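Local coordinates for YbbR family protein (Desulfitobacterium hafniense, PDB 3LYW) that is of unknown function; this all-beta fragment of a longer YbbR-family protein is probably one YbbR-type domain, at residues Val27-Glu32 against Val61-Ile66. Sequence-based numbering, arbitrary orientation.
Sequences VRVKTE and VKVEPI
V27 and V61 meet head-on, tip to tip: CG2 of V27 comes within 3.8 Å of CG1 of V61. CG1 of V61 also lies 4.1 Å from V27 CG1, which places it against both branches of V27, slightly nearer CG2. Two residues further along each chain the pairing repeats in another form. V29 and V63 do not face squarely but lie antiparallel alongside each other rather than end on, touching through a single methyl from each, CG2 to CG2 at 3.9 Å.

All four valines share one rotamer, with CG1 anti to the backbone N (178° in V27), but they use it differently. V61 presents the CG1 branch, whereas in V63 and V29 it is CG2, the methyl beside the backbone N, that makes the touch. The distances are those of ordinary van der Waals packing, and no hydrogen bond links 27-32 to 61-66. The backbones stand well apart, 8.3 Å between CA of V27 and CA of V61, so the direct touches across the gap are made by the four valine side chains.

Other strands close the layer around these methyls. A45 touches both V27 and V61, and L7 touches both V29 and V63, while I74 and I71 of strand 69-85 pack on V27 and V29 in turn. Strand 26-33 is hydrogen-bonded through its backbone to strands 4-12 and 69-85, whereas strand 55-63 pairs with 44-48 and 69-85. The two strands are thus not neighbours in hydrogen bonding. V27, V29 and V61 are buried and V63 lies partly open at the margin of the apolar interior, where the four valines join separate strands of the mixed sheet in what is probably a YbbR-type domain.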
ATOM      1  N   VAL A  27      -6.976   1.100   0.331  1.00 19.06           N
ATOM      2  CA  VAL A  27      -6.526   1.650   1.599  1.00 21.99           C
ATOM      3  C   VAL A  27      -7.063   3.067   1.813  1.00 18.27           C
ATOM      4  O   VAL A  27      -7.044   3.888   0.887  1.00 17.64           O
ATOM      5  CB  VAL A  27      -4.985   1.705   1.636  1.00 17.81           C
ATOM      6  CG1 VAL A  27      -4.521   2.330   2.929  1.00 20.20           C
ATOM      7  CG2 VAL A  27      -4.414   0.312   1.488  1.00 22.58           C
ATOM      8  N   ARG A  28      -7.537   3.351   3.028  1.00 16.19           N
ATOM      9  CA  ARG A  28      -8.038   4.692   3.347  1.00 19.36           C
ATOM     10  C   ARG A  28      -6.957   5.402   4.155  1.00 17.39           C
ATOM     11  O   ARG A  28      -6.462   4.858   5.146  1.00 22.22           O
ATOM     12  CB  ARG A  28      -9.319   4.605   4.167  1.00 19.86           C
ATOM     13  CG  ARG A  28     -10.472   4.037   3.390  1.00 40.63           C
ATOM     14  CD  ARG A  28     -11.463   5.107   2.984  1.00 47.40           C
ATOM     15  NE  ARG A  28     -12.651   5.073   3.835  1.00 55.80           N
ATOM     16  CZ  ARG A  28     -13.806   5.661   3.537  1.00 58.72           C
ATOM     17  NH1 ARG A  28     -13.936   6.338   2.403  1.00 56.75           N
ATOM     18  NH2 ARG A  28     -14.838   5.557   4.365  1.00 50.60           N
ATOM     19  N   VAL A  29      -6.602   6.616   3.737  1.00 17.73           N
ATOM     20  CA  VAL A  29      -5.558   7.379   4.401  1.00 16.05           C
ATOM     21  C   VAL A  29      -6.017   8.760   4.853  1.00 18.98           C
ATOM     22  O   VAL A  29      -6.581   9.520   4.076  1.00 24.65           O
ATOM     23  CB  VAL A  29      -4.338   7.550   3.459  1.00 19.46           C
ATOM     24  CG1 VAL A  29      -3.247   8.361   4.143  1.00 26.54           C
ATOM     25  CG2 VAL A  29      -3.800   6.181   3.040  1.00 21.50           C
ATOM     26  N   LYS A  30      -5.780   9.064   6.125  1.00 19.59           N
ATOM     27  CA  LYS A  30      -6.113  10.363   6.686  1.00 20.54           C
ATOM     28  C   LYS A  30      -4.812  11.135   6.649  1.00 19.40           C
ATOM     29  O   LYS A  30      -3.738  10.579   6.915  1.00 15.99           O
ATOM     30  CB  LYS A  30      -6.607  10.233   8.126  1.00 23.55           C
ATOM     31  CG  LYS A  30      -7.974   9.584   8.238  1.00 28.98           C
ATOM     32  CD  LYS A  30      -8.501   9.658   9.654  1.00 36.01           C
ATOM     33  CE  LYS A  30      -9.850   8.968   9.785  1.00 41.80           C
ATOM     34  NZ  LYS A  30     -10.291   8.912  11.210  1.00 47.91           N
ATOM     35  N   THR A  31      -4.905  12.420   6.335  1.00 22.48           N
ATOM     36  CA  THR A  31      -3.711  13.235   6.200  1.00 21.62           C
ATOM     37  C   THR A  31      -3.843  14.619   6.804  1.00 19.46           C
ATOM     38  O   THR A  31      -4.944  15.062   7.146  1.00 23.52           O
ATOM     39  CB  THR A  31      -3.389  13.439   4.718  1.00 17.37           C
ATOM     40  OG1 THR A  31      -4.383  14.294   4.142  1.00 23.01           O
ATOM     41  CG2 THR A  31      -3.417  12.125   3.977  1.00 15.00           C
ATOM     42  N   GLU A  32      -2.704  15.299   6.906  1.00 24.24           N
ATOM     43  CA  GLU A  32      -2.681  16.660   7.410  1.00 30.34           C
ATOM     44  C   GLU A  32      -1.833  17.477   6.452  1.00 23.13           C
ATOM     45  O   GLU A  32      -0.707  17.093   6.127  1.00 24.37           O
ATOM     46  CB  GLU A  32      -2.102  16.713   8.828  1.00 33.62           C
ATOM     47  CG  GLU A  32      -2.860  15.831   9.809  1.00 49.59           C
ATOM     48  CD  GLU A  32      -2.707  16.267  11.257  1.00 49.57           C
ATOM     49  OE1 GLU A  32      -1.567  16.534  11.687  1.00 45.06           O
ATOM     50  OE2 GLU A  32      -3.735  16.329  11.964  1.00 51.22           O
ATOM     51  N   VAL A  61       1.123  -1.888   5.781  1.00 15.01           N
ATOM     52  CA  VAL A  61       0.754  -1.017   4.676  1.00 15.66           C
ATOM     53  C   VAL A  61       1.476   0.310   4.849  1.00 17.02           C
ATOM     54  O   VAL A  61       1.480   0.891   5.936  1.00 18.49           O
ATOM     55  CB  VAL A  61      -0.774  -0.764   4.643  1.00 19.41           C
ATOM     56  CG1 VAL A  61      -1.135   0.118   3.434  1.00 17.11           C
ATOM     57  CG2 VAL A  61      -1.515  -2.075   4.592  1.00 16.22           C
ATOM     58  N   LYS A  62       2.107   0.776   3.779  1.00 16.13           N
ATOM     59  CA  LYS A  62       2.819   2.042   3.806  1.00 18.90           C
ATOM     60  C   LYS A  62       2.298   2.920   2.676  1.00 17.51           C
ATOM     61  O   LYS A  62       1.621   2.432   1.779  1.00 18.44           O
ATOM     62  CB  LYS A  62       4.313   1.780   3.623  1.00 18.93           C
ATOM     63  CG  LYS A  62       4.888   0.821   4.665  1.00 31.58           C
ATOM     64  CD  LYS A  62       6.207   0.227   4.198  1.00 34.84           C
ATOM     65  CE  LYS A  62       6.722  -0.816   5.178  1.00 45.64           C
ATOM     66  NZ  LYS A  62       7.830  -1.634   4.602  1.00 30.04           N
ATOM     67  N   VAL A  63       2.624   4.206   2.704  1.00 14.85           N
ATOM     68  CA  VAL A  63       2.168   5.116   1.663  1.00 18.13           C
ATOM     69  C   VAL A  63       3.325   5.798   0.956  1.00 22.12           C
ATOM     70  O   VAL A  63       4.273   6.251   1.589  1.00 19.81           O
ATOM     71  CB  VAL A  63       1.218   6.190   2.237  1.00 21.28           C
ATOM     72  CG1 VAL A  63       0.820   7.167   1.154  1.00 22.23           C
ATOM     73  CG2 VAL A  63      -0.010   5.524   2.823  1.00 19.13           C
ATOM     74  N   GLU A  64       3.249   5.873  -0.367  1.00 22.80           N
ATOM     75  CA  GLU A  64       4.316   6.528  -1.114  1.00 23.75           C
ATOM     76  C   GLU A  64       4.305   7.995  -0.691  1.00 24.09           C
ATOM     77  O   GLU A  64       3.243   8.566  -0.456  1.00 18.68           O
ATOM     78  CB  GLU A  64       4.070   6.412  -2.620  1.00 32.78           C
ATOM     79  CG  GLU A  64       3.776   4.996  -3.078  1.00 29.60           C
ATOM     80  CD  GLU A  64       3.656   4.885  -4.588  1.00 34.17           C
ATOM     81  OE1 GLU A  64       2.976   5.744  -5.190  1.00 46.62           O
ATOM     82  OE2 GLU A  64       4.229   3.936  -5.170  1.00 45.75           O
ATOM     83  N   PRO A  65       5.491   8.613  -0.558  1.00 32.67           N
ATOM     84  CA  PRO A  65       5.598  10.023  -0.158  1.00 30.78           C
ATOM     85  C   PRO A  65       4.737  10.953  -1.023  1.00 29.07           C
ATOM     86  O   PRO A  65       4.711  10.824  -2.244  1.00 28.33           O
ATOM     87  CB  PRO A  65       7.089  10.310  -0.316  1.00 39.49           C
ATOM     88  CG  PRO A  65       7.714   8.998   0.047  1.00 41.90           C
ATOM     89  CD  PRO A  65       6.827   8.000  -0.681  1.00 33.81           C
ATOM     90  N   ILE A  66       4.027  11.872  -0.378  1.00 27.06           N
ATOM     91  CA  ILE A  66       3.184  12.840  -1.080  1.00 30.61           C
ATOM     92  C   ILE A  66       3.632  14.238  -0.678  1.00 24.50           C
ATOM     93  O   ILE A  66       3.618  14.576   0.498  1.00 23.14           O
ATOM     94  CB  ILE A  66       1.703  12.702  -0.684  1.00 29.88           C
ATOM     95  CG1 ILE A  66       1.206  11.292  -0.987  1.00 27.83           C
ATOM     96  CG2 ILE A  66       0.868  13.724  -1.437  1.00 26.90           C
ATOM     97  CD1 ILE A  66      -0.196  11.027  -0.464  1.00 27.74           C
TER